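Local coordinates for Non-reducing end beta-L-arabinofuranosidase (Bacteroides thetaiotaomicron, PDB 5MQO), which probably cleaves terminal sugars such as beta-L-arabinofuranose or aceric acid from plant pectin, as a GH127 glycoside hydrolase of a gut bacterium, at residues A[277-282]-A[359-364]; A[294-299]-A[363-368]; A[343-348]-A[377-382]. One frame throughout, in Å; residues are numbered along the deposited sequence.

Interaction 1: A[277-282]-A[359-364]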
loop_
_atom_site.group_PDB
_atom_site.type_symbol
_atom_site.label_atom_id
_atom_site.label_comp_id
_atom_site.label_asym_id
_atom_site.label_seq_id
_atom_site.Cartn_x
_atom_site.Cartn_y
_atom_site.Cartn_z
ATOM N N GLY A 277 -13.597 -8.183 -24.636
ATOM C CA GLY A 277 -12.863 -7.904 -23.422
ATOM C C GLY A 277 -13.621 -8.504 -22.236
ATOM O O GLY A 277 -14.701 -9.075 -22.386
ATOM N N THR A 278 -13.050 -8.382 -21.047
ATOM C CA THR A 278 -13.581 -9.061 -19.908
ATOM C C THR A 278 -13.600 -8.137 -18.714
ATOM O O THR A 278 -12.765 -7.253 -18.597
ATOM C CB THR A 278 -12.768 -10.343 -19.612
ATOM O OG1 THR A 278 -11.373 -10.071 -19.638
ATOM C CG2 THR A 278 -13.042 -11.413 -20.658
ATOM N N ASP A 279 -14.583 -8.323 -17.836
ATOM C CA ASP A 279 -14.586 -7.652 -16.538
ATOM C C ASP A 279 -13.255 -7.937 -15.818
ATOM O O ASP A 279 -12.641 -7.073 -15.237
ATOM C CB ASP A 279 -15.774 -8.137 -15.684
ATOM C CG ASP A 279 -17.135 -7.733 -16.256
ATOM O OD1 ASP A 279 -17.165 -6.865 -17.179
ATOM O OD2 ASP A 279 -18.168 -8.301 -15.760
ATOM N N ASP A 280 -12.811 -9.173 -15.913
ATOM C CA ASP A 280 -11.609 -9.643 -15.263
ATOM C C ASP A 280 -10.384 -8.847 -15.664
ATOM O O ASP A 280 -9.554 -8.567 -14.813
ATOM C CB ASP A 280 -11.416 -11.131 -15.561
ATOM C CG ASP A 280 -10.496 -11.798 -14.596
ATOM O OD1 ASP A 280 -10.553 -11.541 -13.354
ATOM O OD2 ASP A 280 -9.730 -12.637 -15.078
ATOM N N ASN A 281 -10.292 -8.439 -16.934
ATOM C CA ASN A 281 -9.263 -7.469 -17.370
ATOM C C ASN A 281 -9.768 -6.008 -17.495
ATOM O O ASN A 281 -9.149 -5.194 -18.206
ATOM C CB ASN A 281 -8.578 -7.931 -18.663
ATOM C CG ASN A 281 -7.354 -7.079 -19.013
ATOM O OD1 ASN A 281 -6.517 -6.743 -18.149
ATOM N ND2 ASN A 281 -7.263 -6.688 -20.296
ATOM N N GLN A 282 -10.837 -5.663 -16.761
ATOM C CA GLN A 282 -11.459 -4.328 -16.786
ATOM C C GLN A 282 -11.553 -3.742 -18.219
ATOM O O GLN A 282 -11.275 -2.549 -18.423
ATOM C CB GLN A 282 -10.691 -3.348 -15.887
ATOM C CG GLN A 282 -10.455 -3.771 -14.452
ATOM C CD GLN A 282 -9.513 -4.956 -14.276
ATOM O OE1 GLN A 282 -8.464 -5.040 -14.918
ATOM N NE2 GLN A 282 -9.900 -5.896 -13.407
ATOM N N SER A 359 -23.056 -13.570 -21.429
ATOM C CA SER A 359 -22.549 -12.335 -20.809
ATOM C C SER A 359 -21.854 -12.537 -19.455
ATOM O O SER A 359 -21.074 -11.673 -19.041
ATOM C CB SER A 359 -23.679 -11.317 -20.626
ATOM O OG SER A 359 -24.109 -10.811 -21.871
ATOM N N ILE A 360 -22.152 -13.640 -18.761
ATOM C CA ILE A 360 -21.564 -13.942 -17.448
ATOM C C ILE A 360 -20.176 -14.570 -17.606
ATOM O O ILE A 360 -20.034 -15.662 -18.138
ATOM C CB ILE A 360 -22.476 -14.856 -16.615
ATOM C CG1 ILE A 360 -23.840 -14.186 -16.429
ATOM C CG2 ILE A 360 -21.842 -15.162 -15.255
ATOM C CD1 ILE A 360 -24.902 -15.108 -15.890
ATOM N N GLN A 361 -19.149 -13.871 -17.131
ATOM C CA GLN A 361 -17.769 -14.296 -17.342
ATOM C C GLN A 361 -17.152 -14.804 -16.055
ATOM O O GLN A 361 -17.598 -14.445 -14.984
ATOM C CB GLN A 361 -16.950 -13.114 -17.808
ATOM C CG GLN A 361 -17.330 -12.544 -19.166
ATOM C CD GLN A 361 -16.620 -11.235 -19.465
ATOM O OE1 GLN A 361 -15.969 -10.631 -18.590
ATOM N NE2 GLN A 361 -16.755 -10.784 -20.684
ATOM N N LYS A 362 -16.112 -15.625 -16.163
ATOM C CA LYS A 362 -15.240 -15.930 -15.015
ATOM C C LYS A 362 -14.331 -14.742 -14.635
ATOM O O LYS A 362 -13.885 -13.990 -15.495
ATOM C CB LYS A 362 -14.412 -17.205 -15.249
ATOM C CG LYS A 362 -15.235 -18.480 -15.067
ATOM C CD LYS A 362 -14.684 -19.659 -15.849
ATOM C CE LYS A 362 -13.275 -20.002 -15.405
ATOM N NZ LYS A 362 -12.563 -20.746 -16.470
ATOM N N VAL A 363 -14.098 -14.586 -13.326
ATOM C CA VAL A 363 -13.076 -13.670 -12.782
ATOM C C VAL A 363 -12.136 -14.484 -11.899
ATOM O O VAL A 363 -12.418 -15.630 -11.571
ATOM C CB VAL A 363 -13.702 -12.484 -12.000
ATOM C CG1 VAL A 363 -14.705 -11.751 -12.869
ATOM C CG2 VAL A 363 -14.389 -12.926 -10.707
ATOM N N HIS A 364 -11.013 -13.906 -11.513
ATOM C CA HIS A 364 -10.099 -14.575 -10.571
ATOM C C HIS A 364 -9.241 -13.545 -9.836
ATOM O O HIS A 364 -8.899 -12.528 -10.402
ATOM C CB HIS A 364 -9.232 -15.642 -11.278
ATOM C CG HIS A 364 -8.134 -15.074 -12.141
ATOM N ND1 HIS A 364 -8.348 -14.069 -13.064
ATOM C CD2 HIS A 364 -6.814 -15.382 -12.225
ATOM C CE1 HIS A 364 -7.215 -13.784 -13.675
ATOM N NE2 HIS A 364 -6.266 -14.559 -13.181
#

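Interaction 2: A[294-299]-A[363-368]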
loop_
_atom_site.group_PDB
_atom_site.type_symbol
_atom_site.label_atom_id
_atom_site.label_comp_id
_atom_site.label_asym_id
_atom_site.label_seq_id
_atom_site.Cartn_x
_atom_site.Cartn_y
_atom_site.Cartn_z
ATOM N N MET A 294 -13.973 -3.715 -10.600
ATOM C CA MET A 294 -14.400 -4.812 -11.443
ATOM C C MET A 294 -13.837 -6.216 -11.266
ATOM O O MET A 294 -14.603 -7.163 -10.922
ATOM C CB MET A 294 -14.183 -4.398 -12.872
ATOM C CG MET A 294 -15.134 -5.081 -13.824
ATOM S SD MET A 294 -15.468 -3.976 -15.172
ATOM C CE MET A 294 -16.799 -2.922 -14.563
ATOM N N GLY A 295 -12.562 -6.423 -11.582
ATOM C CA GLY A 295 -12.148 -7.838 -11.827
ATOM C C GLY A 295 -10.970 -8.285 -11.010
ATOM O O GLY A 295 -10.996 -8.150 -9.810
ATOM N N HIS A 296 -9.952 -8.827 -11.671
ATOM C CA HIS A 296 -8.647 -9.070 -11.058
ATOM C C HIS A 296 -8.132 -7.785 -10.351
ATOM O O HIS A 296 -7.876 -6.786 -11.016
ATOM C CB HIS A 296 -7.665 -9.509 -12.143
ATOM C CG HIS A 296 -6.351 -9.993 -11.622
ATOM N ND1 HIS A 296 -5.915 -11.285 -11.802
ATOM C CD2 HIS A 296 -5.371 -9.363 -10.948
ATOM C CE1 HIS A 296 -4.729 -11.435 -11.245
ATOM N NE2 HIS A 296 -4.376 -10.278 -10.720
ATOM N N ALA A 297 -7.959 -7.826 -9.024
ATOM C CA ALA A 297 -7.828 -6.595 -8.258
ATOM C C ALA A 297 -6.511 -5.839 -8.501
ATOM O O ALA A 297 -6.467 -4.625 -8.466
ATOM C CB ALA A 297 -8.088 -6.849 -6.784
ATOM N N VAL A 298 -5.452 -6.573 -8.793
ATOM C CA VAL A 298 -4.147 -5.993 -9.125
ATOM C C VAL A 298 -4.292 -5.183 -10.425
ATOM O O VAL A 298 -3.973 -3.993 -10.462
ATOM C CB VAL A 298 -3.015 -7.065 -9.306
ATOM C CG1 VAL A 298 -1.659 -6.378 -9.461
ATOM C CG2 VAL A 298 -2.938 -8.034 -8.145
ATOM N N ARG A 299 -4.786 -5.836 -11.477
ATOM C CA ARG A 299 -5.009 -5.182 -12.758
ATOM C C ARG A 299 -5.911 -3.959 -12.581
ATOM O O ARG A 299 -5.605 -2.889 -13.093
ATOM C CB ARG A 299 -5.590 -6.167 -13.776
ATOM C CG ARG A 299 -4.646 -7.306 -14.207
ATOM C CD ARG A 299 -5.110 -8.054 -15.457
ATOM N NE ARG A 299 -5.215 -9.513 -15.280
ATOM C CZ ARG A 299 -5.774 -10.380 -16.162
ATOM N NH1 ARG A 299 -6.279 -9.991 -17.348
ATOM N NH2 ARG A 299 -5.816 -11.675 -15.867
ATOM N N VAL A 363 -14.098 -14.586 -13.326
ATOM C CA VAL A 363 -13.076 -13.670 -12.782
ATOM C C VAL A 363 -12.136 -14.484 -11.899
ATOM O O VAL A 363 -12.418 -15.630 -11.571
ATOM C CB VAL A 363 -13.702 -12.484 -12.000
ATOM C CG1 VAL A 363 -14.705 -11.751 -12.869
ATOM C CG2 VAL A 363 -14.389 -12.926 -10.707
ATOM N N HIS A 364 -11.013 -13.906 -11.513
ATOM C CA HIS A 364 -10.099 -14.575 -10.571
ATOM C C HIS A 364 -9.241 -13.545 -9.836
ATOM O O HIS A 364 -8.899 -12.528 -10.402
ATOM C CB HIS A 364 -9.232 -15.642 -11.278
ATOM C CG HIS A 364 -8.134 -15.074 -12.141
ATOM N ND1 HIS A 364 -8.348 -14.069 -13.064
ATOM C CD2 HIS A 364 -6.814 -15.382 -12.225
ATOM C CE1 HIS A 364 -7.215 -13.784 -13.675
ATOM N NE2 HIS A 364 -6.266 -14.559 -13.181
ATOM N N GLN A 365 -8.924 -13.813 -8.574
ATOM C CA GLN A 365 -8.083 -12.938 -7.756
ATOM C C GLN A 365 -8.696 -11.556 -7.849
ATOM O O GLN A 365 -8.047 -10.554 -8.197
ATOM C CB GLN A 365 -6.632 -12.998 -8.238
ATOM C CG GLN A 365 -6.218 -14.395 -8.707
ATOM C CD GLN A 365 -4.729 -14.662 -8.649
ATOM O OE1 GLN A 365 -3.915 -13.752 -8.702
ATOM N NE2 GLN A 365 -4.372 -15.927 -8.520
ATOM N N SER A 366 -9.984 -11.549 -7.514
ATOM C CA SER A 366 -10.912 -10.552 -7.996
ATOM C C SER A 366 -11.849 -9.932 -6.959
ATOM O O SER A 366 -12.207 -10.545 -5.935
ATOM C CB SER A 366 -11.768 -11.171 -9.107
ATOM O OG SER A 366 -12.804 -10.305 -9.514
ATOM N N TYR A 367 -12.274 -8.709 -7.287
ATOM C CA TYR A 367 -13.333 -8.030 -6.577
ATOM C C TYR A 367 -14.582 -8.876 -6.707
ATOM O O TYR A 367 -14.732 -9.563 -7.677
ATOM C CB TYR A 367 -13.557 -6.630 -7.178
ATOM C CG TYR A 367 -12.547 -5.582 -6.754
ATOM C CD1 TYR A 367 -12.480 -5.163 -5.423
ATOM C CD2 TYR A 367 -11.662 -4.983 -7.675
ATOM C CE1 TYR A 367 -11.560 -4.197 -5.001
ATOM C CE2 TYR A 367 -10.750 -4.009 -7.261
ATOM C CZ TYR A 367 -10.707 -3.621 -5.912
ATOM O OH TYR A 367 -9.827 -2.668 -5.445
ATOM N N GLY A 368 -15.462 -8.828 -5.713
ATOM C CA GLY A 368 -16.745 -9.583 -5.684
ATOM C C GLY A 368 -17.909 -8.627 -5.726
ATOM O O GLY A 368 -17.724 -7.463 -6.144
#

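Interaction 3: A[343-348]-A[377-382]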
loop_
_atom_site.group_PDB
_atom_site.type_symbol
_atom_site.label_atom_id
_atom_site.label_comp_id
_atom_site.label_asym_id
_atom_site.label_seq_id
_atom_site.Cartn_x
_atom_site.Cartn_y
_atom_site.Cartn_z
ATOM N N ALA A 343 -11.772 -10.353 -2.899
ATOM C CA ALA A 343 -12.503 -11.338 -2.131
ATOM C C ALA A 343 -12.579 -12.730 -2.725
ATOM O O ALA A 343 -12.935 -13.664 -2.003
ATOM C CB ALA A 343 -13.925 -10.846 -2.010
ATOM N N LEU A 344 -12.349 -12.871 -4.038
ATOM C CA LEU A 344 -12.643 -14.135 -4.752
ATOM C C LEU A 344 -11.377 -14.657 -5.353
ATOM O O LEU A 344 -10.703 -13.950 -6.086
ATOM C CB LEU A 344 -13.678 -13.961 -5.868
ATOM C CG LEU A 344 -14.971 -13.194 -5.563
ATOM C CD1 LEU A 344 -15.655 -12.782 -6.852
ATOM C CD2 LEU A 344 -15.943 -13.964 -4.690
ATOM N N TYR A 345 -11.063 -15.899 -5.015
ATOM C CA TYR A 345 -10.094 -16.702 -5.760
ATOM C C TYR A 345 -10.652 -16.898 -7.183
ATOM O O TYR A 345 -9.952 -16.645 -8.158
ATOM C CB TYR A 345 -9.868 -18.076 -5.069
ATOM C CG TYR A 345 -8.976 -18.055 -3.809
ATOM C CD1 TYR A 345 -9.343 -17.360 -2.647
ATOM C CD2 TYR A 345 -7.765 -18.760 -3.779
ATOM C CE1 TYR A 345 -8.518 -17.352 -1.524
ATOM C CE2 TYR A 345 -6.957 -18.761 -2.658
ATOM C CZ TYR A 345 -7.332 -18.059 -1.537
ATOM O OH TYR A 345 -6.516 -18.066 -0.442
ATOM N N ASP A 346 -11.903 -17.348 -7.290
ATOM C CA ASP A 346 -12.563 -17.576 -8.570
ATOM C C ASP A 346 -14.006 -17.149 -8.450
ATOM O O ASP A 346 -14.563 -17.249 -7.384
ATOM C CB ASP A 346 -12.577 -19.063 -8.938
ATOM C CG ASP A 346 -11.193 -19.697 -8.987
ATOM O OD1 ASP A 346 -10.324 -19.366 -9.840
ATOM O OD2 ASP A 346 -10.994 -20.602 -8.174
ATOM N N GLY A 347 -14.638 -16.719 -9.528
ATOM C CA GLY A 347 -16.065 -16.420 -9.488
ATOM C C GLY A 347 -16.610 -15.962 -10.829
ATOM O O GLY A 347 -15.978 -16.167 -11.885
ATOM N N THR A 348 -17.773 -15.318 -10.789
ATOM C CA THR A 348 -18.437 -14.834 -11.994
ATOM C C THR A 348 -18.794 -13.359 -11.847
ATOM O O THR A 348 -19.118 -12.921 -10.763
ATOM C CB THR A 348 -19.714 -15.634 -12.286
ATOM O OG1 THR A 348 -20.478 -15.766 -11.085
ATOM C CG2 THR A 348 -19.370 -17.001 -12.763
ATOM N N THR A 377 -11.673 -17.206 2.888
ATOM C CA THR A 377 -11.348 -17.251 1.487
ATOM C C THR A 377 -11.049 -15.888 0.866
ATOM O O THR A 377 -11.035 -15.776 -0.360
ATOM C CB THR A 377 -12.455 -17.964 0.690
ATOM O OG1 THR A 377 -13.689 -17.284 0.891
ATOM C CG2 THR A 377 -12.600 -19.424 1.159
ATOM N N ALA A 378 -10.781 -14.863 1.669
ATOM C CA ALA A 378 -10.285 -13.581 1.120
ATOM C C ALA A 378 -8.975 -13.832 0.411
ATOM O O ALA A 378 -8.079 -14.459 0.977
ATOM C CB ALA A 378 -10.072 -12.559 2.213
ATOM N N HIS A 379 -8.886 -13.398 -0.840
ATOM C CA HIS A 379 -7.678 -13.607 -1.652
ATOM C C HIS A 379 -6.646 -12.571 -1.225
ATOM O O HIS A 379 -5.641 -12.939 -0.643
ATOM C CB HIS A 379 -7.998 -13.528 -3.148
ATOM C CG HIS A 379 -6.858 -13.905 -4.032
ATOM N ND1 HIS A 379 -6.614 -15.203 -4.413
ATOM C CD2 HIS A 379 -5.905 -13.154 -4.626
ATOM C CE1 HIS A 379 -5.548 -15.237 -5.199
ATOM N NE2 HIS A 379 -5.100 -14.004 -5.343
ATOM N N ASN A 380 -6.923 -11.290 -1.461
ATOM C CA ASN A 380 -6.065 -10.189 -0.995
ATOM C C ASN A 380 -4.575 -10.370 -1.292
ATOM O O ASN A 380 -3.691 -10.239 -0.441
ATOM C CB ASN A 380 -6.296 -9.993 0.475
ATOM C CG ASN A 380 -7.706 -9.572 0.775
ATOM O OD1 ASN A 380 -8.410 -9.024 -0.089
ATOM N ND2 ASN A 380 -8.132 -9.805 2.016
ATOM N N GLU A 381 -4.329 -10.701 -2.543
ATOM C CA GLU A 381 -3.008 -10.721 -3.128
ATOM C C GLU A 381 -2.243 -9.435 -2.751
ATOM O O GLU A 381 -2.758 -8.331 -2.928
ATOM C CB GLU A 381 -3.201 -10.858 -4.635
ATOM C CG GLU A 381 -1.997 -10.569 -5.471
ATOM C CD GLU A 381 -2.114 -11.172 -6.839
ATOM O OE1 GLU A 381 -3.266 -11.258 -7.384
ATOM O OE2 GLU A 381 -1.024 -11.543 -7.338
ATOM N N THR A 382 -1.028 -9.577 -2.220
ATOM C CA THR A 382 -0.309 -8.432 -1.646
ATOM C C THR A 382 -0.176 -7.240 -2.608
ATOM O O THR A 382 -0.261 -6.092 -2.183
ATOM C CB THR A 382 1.077 -8.835 -1.111
ATOM O OG1 THR A 382 0.937 -9.965 -0.234
ATOM C CG2 THR A 382 1.737 -7.681 -0.360
#

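Interaction 1: A[277-282]-A[359-364]
The type I beta turn from D279 to Q282 docks on strand 361-364 through two polar grips, one at Q361 and one at D280. The amide of Q361 bonds to the backbone at the start of the turn and just before it. Its OE1 accepts from D279 N at 2.8 Å, in the carbonyl plane. Its NE2 gives a more bent bond (141° at the hydrogen) to G277 O at 3.2 Å. The extended Q361 chain reaches across T278, and T278 CB lies 3.4 Å from Q361 OE1. A leucine in place of Q361 would probably leave D279 N and G277 O without these partners and let the start of the turn drift. Strand 361-364 is one arm of a two-stranded antiparallel sheet with 347-349, and D280 binds its far end. CG of D280 lies opposite the backbone N (chi1 -161°), which turns the carboxylate to H364. H364 N meets D280 OD1 at 3.0 Å, from above the carboxylate plane. D280 OD2 lies at the H364 ring edge, near its plane, and takes a weak bond from ND1 at 2.8 Å. The D279 carboxylate has a salt bridge to R284 and a hydrogen bond to S349.

Interaction 2: A[294-299]-A[363-368]
H296 and H364 meet as a T-shaped (edge-to-face) pair. The ND1 edge of H296 points at the face of H364, 3.4 Å from H364 CE1. The centroids are 4.8 Å apart and the planes stand at 70°. R299 NH2 comes to the rim of the same H364 ring, near its plane, 3.3 Å from CE1, with the guanidinium turned 78° against the ring. Both faces of the H296 ring have neighbours. CB of Q365 lies over one face in a CH-pi contact, and R299 NE sits over the opposite face. With chi1 at -171°, CG of H296 stands opposite the backbone N, and the ring lies alongside the Q365 side chain. Further on, A297 CB rests over a face of Y367, 4.2 Å from its centroid. The Y367 hydroxyl is held by N301.

Two backbone hydrogen bonds join the segments. Q365 O takes A297 N at 2.9 Å, and G295 O takes Y367 N at 2.9 Å. They flank a single beta bridge between H296 and S366. Q365 and S366 also form a G1 beta bulge opposite L344.

H296 is the N-cap residue of helix 297-314. The contact thus joins the start of this helix to the chain just past strand 361-364, while A297 and V298 also touch helix 382-399.

Interaction 3: A[343-348]-A[377-382]
H379 aims the ND1 edge of its ring almost straight at the middle of the Y345 ring. ND1 stands 3.6 Å above the plane of Y345, over its centre. The two planes are nearly perpendicular, at 85°, and the centroids lie 4.8 Å apart. This is a T-shaped (edge-to-face) stack with the imidazole as the edge. The first torsion of H379 (chi1 -172°) sets CG across from the backbone N and brings the ring edge to a face of Y345. The H379 CB methylene packs 4.0 Å from L344 O.

The rim of the Y345 ring meets backbone oxygen. T377 O lies near the ring plane, 3.2 Å from Y345 CE1, an arrangement in which the C-H edge, probably slightly positive, faces a carbonyl oxygen. A378 O approaches CE1 obliquely at 3.8 Å. The Y345 hydroxyl is hydrogen-bonded to K447 NZ.

A343 and A378 bring the two backbones together, with their CA atoms 4.5 Å apart. A343 O and T377 O are both acceptors and sit 3.3 Å from each other without a bond. A343 and L344 make a classic beta bulge opposite S366. The chain then turns a corner at Y345 and D346 before strand 347-349. Segment 377-382 is the loop that leads into helix 382-399, with E381 as N-cap.

The two segments are held by the edge-to-face stack and by packing, without hydrogen bonds between them. The Y345 hydroxyl and the H379 backbone therefore probably depend on other partners, K447 and N431, to be satisfied in this buried contact.

In the fold
All three contacts lie within the GH127 catalytic domain, on the same side of the chain's centre. Interactions 1 and 2 share V363 and H364, and their centres are about 9 Å apart. D280 O lies 3.2 Å from H296 N, a probable hydrogen bond, so the turn also reaches the helix start. Interactions 2 and 3 are closer still, about 7 Å between centres. S366 N lies 2.9 Å from L344 O, a probable hydrogen bond at the bulge. V363 N to G347 O, at 2.8 Å, pairs strands 361-364 and 347-349, tying interaction 3 to both others. Centres of interactions 1 and 3 are about 14 Å apart. C383, just beyond 377-382, forms a disulfide with C458.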